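Local structure of Rnh (Ribonuclease H) (Chlorobaculum tepidum, 3H08) at residues A[5-10]-A[57-62]; A[30-35]-A[128-133]; A[81-86]-A[106-111]. The protein probably cleaves the RNA strand of RNA-DNA hybrids as a magnesium-dependent endonuclease of the ribonuclease H family. The protein carries 3 engineered substitutions. One frame throughout, in Å; residues are numbered along the deposited sequence.

Interaction 1: residues A[5-10]-A[57-62]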
loop_
_atom_site.group_PDB
_atom_site.type_symbol
_atom_site.label_atom_id
_atom_site.label_comp_id
_atom_site.label_asym_id
_atom_site.label_seq_id
_atom_site.Cartn_x
_atom_site.Cartn_y
_atom_site.Cartn_z
ATOM N N ILE A 5 -12.750 -2.932 7.593
ATOM C CA ILE A 5 -11.769 -3.911 7.145
ATOM C C ILE A 5 -10.377 -3.409 7.463
ATOM O O ILE A 5 -10.014 -2.299 7.074
ATOM C CB ILE A 5 -11.834 -4.101 5.594
ATOM C CG1 ILE A 5 -13.266 -4.306 5.128
ATOM C CG2 ILE A 5 -10.971 -5.252 5.159
ATOM C CD1 ILE A 5 -13.963 -5.483 5.760
ATOM N N THR A 6 -9.557 -4.254 8.080
ATOM C CA THR A 6 -8.200 -3.853 8.424
ATOM C C THR A 6 -7.267 -4.475 7.368
ATOM O O THR A 6 -7.392 -5.643 7.047
ATOM C CB THR A 6 -7.884 -4.283 9.850
ATOM O OG1 THR A 6 -8.842 -3.701 10.730
ATOM C CG2 THR A 6 -6.477 -3.877 10.262
ATOM N N ILE A 7 -6.365 -3.658 6.812
ATOM C CA ILE A 7 -5.475 -4.083 5.751
ATOM C C ILE A 7 -4.056 -3.784 6.165
ATOM O O ILE A 7 -3.740 -2.688 6.607
ATOM C CB ILE A 7 -5.806 -3.390 4.399
ATOM C CG1 ILE A 7 -7.279 -3.566 4.081
ATOM C CG2 ILE A 7 -4.933 -3.919 3.317
ATOM C CD1 ILE A 7 -7.682 -3.010 2.754
ATOM N N TYR A 8 -3.205 -4.787 5.992
ATOM C CA TYR A 8 -1.780 -4.722 6.307
ATOM C C TYR A 8 -1.018 -4.845 5.004
ATOM O O TYR A 8 -1.210 -5.795 4.272
ATOM C CB TYR A 8 -1.409 -5.830 7.247
ATOM C CG TYR A 8 -2.185 -5.829 8.532
ATOM C CD1 TYR A 8 -1.717 -5.144 9.643
ATOM C CD2 TYR A 8 -3.408 -6.498 8.643
ATOM C CE1 TYR A 8 -2.415 -5.143 10.840
ATOM C CE2 TYR A 8 -4.103 -6.491 9.822
ATOM C CZ TYR A 8 -3.618 -5.796 10.919
ATOM O OH TYR A 8 -4.297 -5.834 12.133
ATOM N N THR A 9 -0.197 -3.864 4.693
ATOM C CA THR A 9 0.460 -3.804 3.395
ATOM C C THR A 9 1.981 -3.723 3.554
ATOM O O THR A 9 2.504 -3.081 4.494
ATOM C CB THR A 9 -0.066 -2.604 2.560
ATOM O OG1 THR A 9 0.361 -1.366 3.148
ATOM C CG2 THR A 9 -1.556 -2.639 2.456
ATOM N N ASP A 10 2.704 -4.284 2.582
ATOM C CA ASP A 10 4.175 -4.216 2.558
ATOM C C ASP A 10 4.667 -4.311 1.141
ATOM O O ASP A 10 4.104 -5.013 0.332
ATOM C CB ASP A 10 4.836 -5.344 3.404
ATOM C CG ASP A 10 6.354 -5.102 3.702
ATOM O OD1 ASP A 10 7.195 -5.190 2.754
ATOM O OD2 ASP A 10 6.749 -4.947 4.912
ATOM N N GLU A 57 -7.978 -2.277 -3.824
ATOM C CA GLU A 57 -8.669 -2.816 -5.002
ATOM C C GLU A 57 -9.325 -4.172 -4.724
ATOM O O GLU A 57 -10.267 -4.553 -5.416
ATOM C CB GLU A 57 -7.723 -2.931 -6.175
ATOM C CG GLU A 57 -7.424 -1.615 -6.814
ATOM C CD GLU A 57 -6.510 -1.687 -8.038
ATOM O OE1 GLU A 57 -5.857 -2.718 -8.280
ATOM O OE2 GLU A 57 -6.463 -0.664 -8.776
ATOM N N ALA A 58 -8.823 -4.882 -3.713
ATOM C CA ALA A 58 -9.340 -6.223 -3.353
ATOM C C ALA A 58 -10.649 -6.166 -2.582
ATOM O O ALA A 58 -11.337 -7.169 -2.439
ATOM C CB ALA A 58 -8.322 -6.981 -2.561
ATOM N N LEU A 59 -11.026 -4.995 -2.124
ATOM C CA LEU A 59 -12.305 -4.837 -1.462
ATOM C C LEU A 59 -13.444 -4.894 -2.495
ATOM O O LEU A 59 -13.402 -4.212 -3.515
ATOM C CB LEU A 59 -12.328 -3.521 -0.727
ATOM C CG LEU A 59 -11.294 -3.344 0.364
ATOM C CD1 LEU A 59 -11.193 -1.897 0.746
ATOM C CD2 LEU A 59 -11.613 -4.153 1.544
ATOM N N LYS A 60 -14.477 -5.677 -2.211
ATOM C CA LYS A 60 -15.550 -5.893 -3.150
ATOM C C LYS A 60 -16.618 -4.791 -3.111
ATOM O O LYS A 60 -17.359 -4.597 -4.081
ATOM C CB LYS A 60 -16.243 -7.225 -2.849
ATOM C CG LYS A 60 -15.311 -8.410 -2.756
ATOM C CD LYS A 60 -16.081 -9.662 -2.384
ATOM C CE LYS A 60 -15.214 -10.697 -1.726
ATOM N NZ LYS A 60 -15.888 -12.047 -1.785
ATOM N N GLU A 61 -16.740 -4.142 -1.955
ATOM C CA GLU A 61 -17.705 -3.084 -1.760
ATOM C C GLU A 61 -17.049 -1.921 -1.018
ATOM O O GLU A 61 -16.014 -2.099 -0.406
ATOM C CB GLU A 61 -18.929 -3.609 -1.018
ATOM C CG GLU A 61 -18.714 -3.994 0.427
ATOM C CD GLU A 61 -18.357 -5.483 0.650
ATOM O OE1 GLU A 61 -18.972 -6.367 0.010
ATOM O OE2 GLU A 61 -17.463 -5.759 1.487
ATOM N N PRO A 62 -17.634 -0.720 -1.105
ATOM C CA PRO A 62 -17.114 0.406 -0.307
ATOM C C PRO A 62 -17.017 0.030 1.164
ATOM O O PRO A 62 -17.953 -0.578 1.709
ATOM C CB PRO A 62 -18.161 1.501 -0.524
ATOM C CG PRO A 62 -18.627 1.232 -1.880
ATOM C CD PRO A 62 -18.735 -0.281 -1.948
#

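Interaction 2: residues A[30-35]-A[128-133]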
loop_
_atom_site.group_PDB
_atom_site.type_symbol
_atom_site.label_atom_id
_atom_site.label_comp_id
_atom_site.label_asym_id
_atom_site.label_seq_id
_atom_site.Cartn_x
_atom_site.Cartn_y
_atom_site.Cartn_z
ATOM N N SER A 30 -12.623 -12.962 11.908
ATOM C CA SER A 30 -11.833 -14.172 11.675
ATOM C C SER A 30 -11.558 -14.449 10.187
ATOM O O SER A 30 -10.779 -15.347 9.864
ATOM C CB SER A 30 -12.514 -15.376 12.307
ATOM O OG SER A 30 -13.757 -15.562 11.698
ATOM N N SER A 31 -12.176 -13.681 9.285
ATOM C CA SER A 31 -11.892 -13.839 7.862
ATOM C C SER A 31 -10.612 -13.125 7.455
ATOM O O SER A 31 -10.328 -12.010 7.910
ATOM C CB SER A 31 -13.042 -13.326 7.008
ATOM O OG SER A 31 -13.332 -11.983 7.290
ATOM N N ARG A 32 -9.858 -13.765 6.569
ATOM C CA ARG A 32 -8.609 -13.221 6.066
ATOM C C ARG A 32 -8.534 -13.432 4.548
ATOM O O ARG A 32 -9.064 -14.412 4.028
ATOM C CB ARG A 32 -7.399 -13.874 6.761
ATOM C CG ARG A 32 -6.664 -14.978 5.924
ATOM C CD ARG A 32 -5.143 -15.038 6.213
ATOM N NE ARG A 32 -4.854 -14.754 7.619
ATOM C CZ ARG A 32 -3.630 -14.730 8.136
ATOM N NH1 ARG A 32 -2.574 -14.967 7.372
ATOM N NH2 ARG A 32 -3.468 -14.475 9.430
ATOM N N LYS A 33 -7.871 -12.521 3.854
ATOM C CA LYS A 33 -7.588 -12.648 2.414
ATOM C C LYS A 33 -6.153 -12.155 2.221
ATOM O O LYS A 33 -5.782 -11.119 2.767
ATOM C CB LYS A 33 -8.550 -11.780 1.576
ATOM C CG LYS A 33 -8.280 -11.809 0.032
ATOM C CD LYS A 33 -9.303 -10.998 -0.810
ATOM C CE LYS A 33 -10.758 -11.351 -0.493
ATOM N NZ LYS A 33 -11.766 -10.611 -1.363
ATOM N N GLU A 34 -5.359 -12.929 1.489
ATOM C CA GLU A 34 -3.999 -12.593 1.134
ATOM C C GLU A 34 -3.902 -12.354 -0.365
ATOM O O GLU A 34 -4.439 -13.119 -1.173
ATOM C CB GLU A 34 -3.030 -13.701 1.543
ATOM C CG GLU A 34 -3.004 -13.920 3.039
ATOM C CD GLU A 34 -2.082 -15.025 3.521
ATOM O OE1 GLU A 34 -1.591 -15.863 2.701
ATOM O OE2 GLU A 34 -1.857 -15.063 4.758
ATOM N N ILE A 35 -3.155 -11.328 -0.729
ATOM C CA ILE A 35 -2.808 -11.072 -2.129
ATOM C C ILE A 35 -1.354 -10.678 -2.210
ATOM O O ILE A 35 -0.801 -10.143 -1.233
ATOM C CB ILE A 35 -3.701 -9.983 -2.732
ATOM C CG1 ILE A 35 -3.598 -8.698 -1.950
ATOM C CG2 ILE A 35 -5.148 -10.468 -2.732
ATOM C CD1 ILE A 35 -4.273 -7.501 -2.592
ATOM N N ASN A 128 4.112 -6.431 13.947
ATOM C CA ASN A 128 2.996 -7.292 14.286
ATOM C C ASN A 128 2.977 -8.426 13.262
ATOM O O ASN A 128 3.590 -8.282 12.192
ATOM C CB ASN A 128 1.684 -6.488 14.276
ATOM C CG ASN A 128 1.303 -6.026 12.893
ATOM O OD1 ASN A 128 0.757 -6.802 12.095
ATOM N ND2 ASN A 128 1.586 -4.748 12.587
ATOM N N PRO A 129 2.296 -9.538 13.557
ATOM C CA PRO A 129 2.362 -10.710 12.666
ATOM C C PRO A 129 1.683 -10.522 11.329
ATOM O O PRO A 129 1.954 -11.277 10.382
ATOM C CB PRO A 129 1.646 -11.826 13.443
ATOM C CG PRO A 129 1.009 -11.207 14.604
ATOM C CD PRO A 129 1.471 -9.782 14.753
ATOM N N TYR A 130 0.784 -9.539 11.245
ATOM C CA TYR A 130 0.028 -9.312 10.002
ATOM C C TYR A 130 0.834 -8.525 8.987
ATOM O O TYR A 130 0.952 -8.929 7.835
ATOM C CB TYR A 130 -1.316 -8.700 10.316
ATOM C CG TYR A 130 -2.043 -9.489 11.396
ATOM C CD1 TYR A 130 -2.601 -10.746 11.122
ATOM C CD2 TYR A 130 -2.101 -9.019 12.689
ATOM C CE1 TYR A 130 -3.248 -11.481 12.130
ATOM C CE2 TYR A 130 -2.742 -9.738 13.696
ATOM C CZ TYR A 130 -3.313 -10.973 13.408
ATOM O OH TYR A 130 -3.929 -11.692 14.413
ATOM N N ASN A 131 1.458 -7.429 9.402
ATOM C CA ASN A 131 2.450 -6.813 8.520
ATOM C C ASN A 131 3.584 -7.753 8.218
ATOM O O ASN A 131 4.096 -7.741 7.126
ATOM C CB ASN A 131 2.983 -5.487 9.073
ATOM C CG ASN A 131 2.036 -4.355 8.847
ATOM O OD1 ASN A 131 1.886 -3.840 7.688
ATOM N ND2 ASN A 131 1.393 -3.946 9.888
ATOM N N SER A 132 3.996 -8.581 9.184
ATOM C CA SER A 132 5.070 -9.526 8.889
ATOM C C SER A 132 4.645 -10.480 7.774
ATOM O O SER A 132 5.452 -10.843 6.902
ATOM C CB SER A 132 5.418 -10.323 10.114
ATOM O OG SER A 132 6.087 -9.511 11.062
ATOM N N ARG A 133 3.402 -10.929 7.825
ATOM C CA ARG A 133 2.907 -11.833 6.773
ATOM C C ARG A 133 2.852 -11.134 5.423
ATOM O O ARG A 133 3.258 -11.720 4.400
ATOM C CB ARG A 133 1.532 -12.432 7.152
ATOM C CG ARG A 133 0.919 -13.300 6.089
ATOM C CD ARG A 133 1.767 -14.491 5.773
ATOM N NE ARG A 133 1.061 -15.372 4.864
ATOM C CZ ARG A 133 1.626 -16.291 4.124
ATOM N NH1 ARG A 133 2.915 -16.502 4.209
ATOM N NH2 ARG A 133 0.885 -17.054 3.342
#

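Interaction 3: residues A[81-86]-A[106-111]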
loop_
_atom_site.group_PDB
_atom_site.type_symbol
_atom_site.label_atom_id
_atom_site.label_comp_id
_atom_site.label_asym_id
_atom_site.label_seq_id
_atom_site.Cartn_x
_atom_site.Cartn_y
_atom_site.Cartn_z
ATOM N N GLY A 81 -1.198 15.674 4.696
ATOM C CA GLY A 81 -1.950 16.496 3.732
ATOM C C GLY A 81 -1.226 16.743 2.416
ATOM O O GLY A 81 -1.688 17.534 1.598
ATOM N N TRP A 82 -0.104 16.054 2.205
ATOM C CA TRP A 82 0.755 16.323 1.052
ATOM C C TRP A 82 0.073 15.910 -0.245
ATOM O O TRP A 82 0.111 16.630 -1.235
ATOM C CB TRP A 82 2.076 15.576 1.182
ATOM C CG TRP A 82 2.874 15.956 2.361
ATOM C CD1 TRP A 82 2.714 17.060 3.138
ATOM C CD2 TRP A 82 4.011 15.266 2.863
ATOM N NE1 TRP A 82 3.691 17.100 4.119
ATOM C CE2 TRP A 82 4.497 16.003 3.966
ATOM C CE3 TRP A 82 4.673 14.092 2.488
ATOM C CZ2 TRP A 82 5.598 15.602 4.697
ATOM C CZ3 TRP A 82 5.786 13.699 3.229
ATOM C CH2 TRP A 82 6.233 14.454 4.309
ATOM N N LEU A 83 -0.525 14.734 -0.259
ATOM C CA LEU A 83 -1.179 14.274 -1.460
ATOM C C LEU A 83 -2.229 15.291 -1.916
ATOM O O LEU A 83 -2.301 15.656 -3.106
ATOM C CB LEU A 83 -1.797 12.891 -1.252
ATOM C CG LEU A 83 -2.683 12.453 -2.417
ATOM C CD1 LEU A 83 -1.870 12.300 -3.705
ATOM C CD2 LEU A 83 -3.366 11.172 -2.063
ATOM N N LYS A 84 -2.998 15.812 -0.971
ATOM C CA LYS A 84 -4.043 16.783 -1.338
ATOM C C LYS A 84 -3.472 18.083 -1.879
ATOM O O LYS A 84 -4.019 18.669 -2.807
ATOM C CB LYS A 84 -4.991 17.020 -0.159
ATOM C CG LYS A 84 -5.799 15.742 0.206
ATOM C CD LYS A 84 -6.180 14.922 -1.058
ATOM C CE LYS A 84 -6.700 13.533 -0.734
ATOM N NZ LYS A 84 -7.806 13.545 0.268
ATOM N N ARG A 85 -2.326 18.487 -1.358
ATOM C CA ARG A 85 -1.648 19.667 -1.875
ATOM C C ARG A 85 -1.029 19.418 -3.255
ATOM O O ARG A 85 -1.015 20.323 -4.118
ATOM C CB ARG A 85 -0.581 20.118 -0.896
ATOM C CG ARG A 85 -1.165 20.527 0.446
ATOM C CD ARG A 85 -0.754 21.916 0.839
ATOM N NE ARG A 85 -1.332 22.292 2.129
ATOM C CZ ARG A 85 -1.156 23.469 2.731
ATOM N NH1 ARG A 85 -0.419 24.423 2.166
ATOM N NH2 ARG A 85 -1.733 23.694 3.900
ATOM N N TRP A 86 -0.524 18.200 -3.478
ATOM C CA TRP A 86 0.080 17.860 -4.771
ATOM C C TRP A 86 -0.952 17.977 -5.869
ATOM O O TRP A 86 -0.689 18.557 -6.917
ATOM C CB TRP A 86 0.659 16.436 -4.782
ATOM C CG TRP A 86 1.831 16.246 -3.903
ATOM C CD1 TRP A 86 2.702 17.198 -3.458
ATOM C CD2 TRP A 86 2.259 15.010 -3.329
ATOM N NE1 TRP A 86 3.661 16.623 -2.662
ATOM C CE2 TRP A 86 3.408 15.276 -2.573
ATOM C CE3 TRP A 86 1.808 13.690 -3.430
ATOM C CZ2 TRP A 86 4.089 14.271 -1.877
ATOM C CZ3 TRP A 86 2.493 12.696 -2.728
ATOM C CH2 TRP A 86 3.618 12.989 -1.992
ATOM N N GLN A 106 -2.534 8.768 -8.299
ATOM C CA GLN A 106 -3.865 8.967 -8.874
ATOM C C GLN A 106 -4.777 7.813 -8.524
ATOM O O GLN A 106 -5.980 7.991 -8.333
ATOM C CB GLN A 106 -3.769 9.109 -10.388
ATOM C CG GLN A 106 -3.299 10.484 -10.777
ATOM C CD GLN A 106 -2.883 10.611 -12.226
ATOM O OE1 GLN A 106 -2.800 11.713 -12.737
ATOM N NE2 GLN A 106 -2.601 9.485 -12.885
ATOM N N GLU A 107 -4.211 6.620 -8.492
ATOM C CA GLU A 107 -4.980 5.441 -8.116
ATOM C C GLU A 107 -5.396 5.526 -6.654
ATOM O O GLU A 107 -6.533 5.225 -6.315
ATOM C CB GLU A 107 -4.179 4.169 -8.370
ATOM C CG GLU A 107 -4.199 3.725 -9.770
ATOM C CD GLU A 107 -5.626 3.415 -10.201
ATOM O OE1 GLU A 107 -6.231 2.447 -9.659
ATOM O OE2 GLU A 107 -6.161 4.170 -11.018
ATOM N N ILE A 108 -4.475 5.951 -5.805
ATOM C CA ILE A 108 -4.749 6.078 -4.377
ATOM C C ILE A 108 -5.802 7.141 -4.118
ATOM O O ILE A 108 -6.633 6.974 -3.221
ATOM C CB ILE A 108 -3.451 6.369 -3.575
ATOM C CG1 ILE A 108 -2.527 5.157 -3.644
ATOM C CG2 ILE A 108 -3.783 6.730 -2.121
ATOM C CD1 ILE A 108 -1.095 5.416 -3.158
ATOM N N LEU A 109 -5.791 8.227 -4.898
ATOM C CA LEU A 109 -6.868 9.227 -4.818
ATOM C C LEU A 109 -8.246 8.613 -5.096
ATOM O O LEU A 109 -9.211 8.883 -4.373
ATOM C CB LEU A 109 -6.594 10.367 -5.782
ATOM C CG LEU A 109 -5.590 11.338 -5.249
ATOM C CD1 LEU A 109 -5.168 12.275 -6.394
ATOM C CD2 LEU A 109 -6.153 12.141 -4.093
ATOM N N LYS A 110 -8.350 7.815 -6.159
ATOM C CA LYS A 110 -9.591 7.178 -6.508
ATOM C C LYS A 110 -10.071 6.214 -5.421
ATOM O O LYS A 110 -11.242 6.213 -5.020
ATOM C CB LYS A 110 -9.448 6.471 -7.856
ATOM C CG LYS A 110 -9.282 7.435 -9.040
ATOM C CD LYS A 110 -8.911 6.653 -10.295
ATOM C CE LYS A 110 -10.127 5.920 -10.822
ATOM N NZ LYS A 110 -9.906 5.337 -12.195
ATOM N N LEU A 111 -9.158 5.433 -4.910
ATOM C CA LEU A 111 -9.504 4.381 -3.957
ATOM C C LEU A 111 -9.874 4.944 -2.602
ATOM O O LEU A 111 -10.620 4.330 -1.858
ATOM C CB LEU A 111 -8.334 3.411 -3.833
ATOM C CG LEU A 111 -8.191 2.550 -5.068
ATOM C CD1 LEU A 111 -6.809 1.912 -5.146
ATOM C CD2 LEU A 111 -9.258 1.470 -5.085
#

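Interaction 1: residues A[5-10]-A[57-62]
L59 carries its CG beside its backbone N (chi1 -61°), and its two methyls each take a different isoleucine of strand 4-13. I7 is extended beyond CG1 (chi2 -176°), which carries CD1 out to meet L59 tip to tip. I7 CD1 stands 4.2 Å from L59 CD1, a loose van der Waals touch. I5 takes the other branch. Its CG2 lies 3.8 Å from L59 CD2. I5 CG1 is nearly as close to the same methyl, at 3.9 Å from L59 CD2. I5 and L59 run by one another in opposing senses, not end on. I5 is modelled in two conformers, and these I5 distances hold for the one described. The backbones stay well apart, with I5 CA 8.7 Å from L59 CA. L26 of strand 18-28 and V65 of strand 64-69 also touch L59. The residue thus seats the loop between helix 44-57 and strand 64-69 on one face of the RNase H sheet. No hydrogen bond or salt bridge crosses between 5-10 and 57-62. The contact rests on burial of methyl groups, not on directional bonds.

Interaction 2: residues A[30-35]-A[128-133]
R133 grips the carboxylate of E34 side-on with two nitrogens. R133 NE gives a nearly straight bond to E34 OE2 (2.9 Å, 177°) from above the carboxylate plane. R133 NH2 bonds E34 OE1 at 2.8 Å, on its syn side. R133 CG is anti to the backbone N (chi1 176°), and a bend at chi2 brings NE to the carboxylate. The two flat groups are twisted 53° apart, so the grip is not coplanar. E34 OE2 has a second donor, R32 NH1 at 2.7 Å, which meets it nearly along its C-O axis. One carboxylate thus joins two arginines, and it probably offsets their like charges. R133 NH1 is held by a further salt bridge to E136. With an alanine at E34, the two arginines would probably lose their shared anion, leaving R32 without this anchor and R133 with its bond to E136. Farther out, R32 NH2 lies at the edge of the Y130 ring, 4.0 Å from Y130 CE1. This ring also meets that of Y8 of strand 4-13. N128 caps the helix start, its OD1 accepting from N131 N. This surface salt-bridge network ties edge strand 31-39 of the RNase H fold to its C-terminal helix 129-144.

Interaction 3: residues A[81-86]-A[106-111]
L83 and L109 meet where two helices of the RNase H fold cross steeply, with their local axes at -110° and 11.4 Å apart at closest approach. Helix 82-88 and the loop after it probably correspond to the basic protrusion of Escherichia coli RNase HI, which probably helps to hold the hybrid. Here that helix leans on helix 102-114.

The two leucines pass one another from opposite helices. L83 points from its helix toward the other one. Its CG is anti to the backbone N (chi1 171°), which carries the branched end across the gap. L109 starts off less directly, but its end turns in to meet L83. The branches then lie alongside one another. L83 CD2 is 3.6 Å from L109 CD2, and L83 CD1 is 4.1 Å from L109 CG. The backbones come nearest at the same pair, with L83 CA 8.3 Å from L109 CA.

I108, a buried residue, adds a lighter touch. It is modelled in two conformers, so its contact with L83 is less certain. M78 of helix 72-79 touches both L83 and I108. W91 touches both L83 and L109, so the loop after helix 82-88 shares this apolar patch. I108 in turn packs on L49 and I53 of helix 44-57, which links the crossing to the body of the protein.

On the exposed side K84 reaches by L109 from its own helix. Its chain bends at chi2 and chi4, and its aliphatic part, not its charge, makes the contact. L109 CD2 touches both a leucine methyl and a lysine methylene, with K84 CE 3.7 Å from L109 CD2.

Overall arrangement
Interactions 1 and 2 are neighbours, with centres about 11 Å apart. They touch where K60 CE lies 3.5 Å from K33 NZ, and both reach the same sheet. Interaction 3 is set on the helices, its centre about 17 Å from that of interaction 1 and about 25 Å from that of interaction 2. Toward interaction 1, E57 OE2 and E107 OE1, like charges, lie 3.2 Å apart, and E57 CG packs 3.9 Å from L111 CD1. None of the touching side chains is a predicted metal ligand, though segment 5-10 ends in D10, which is. The side chains of I7 and I108 lie about 11 Å from the bound magnesium ion.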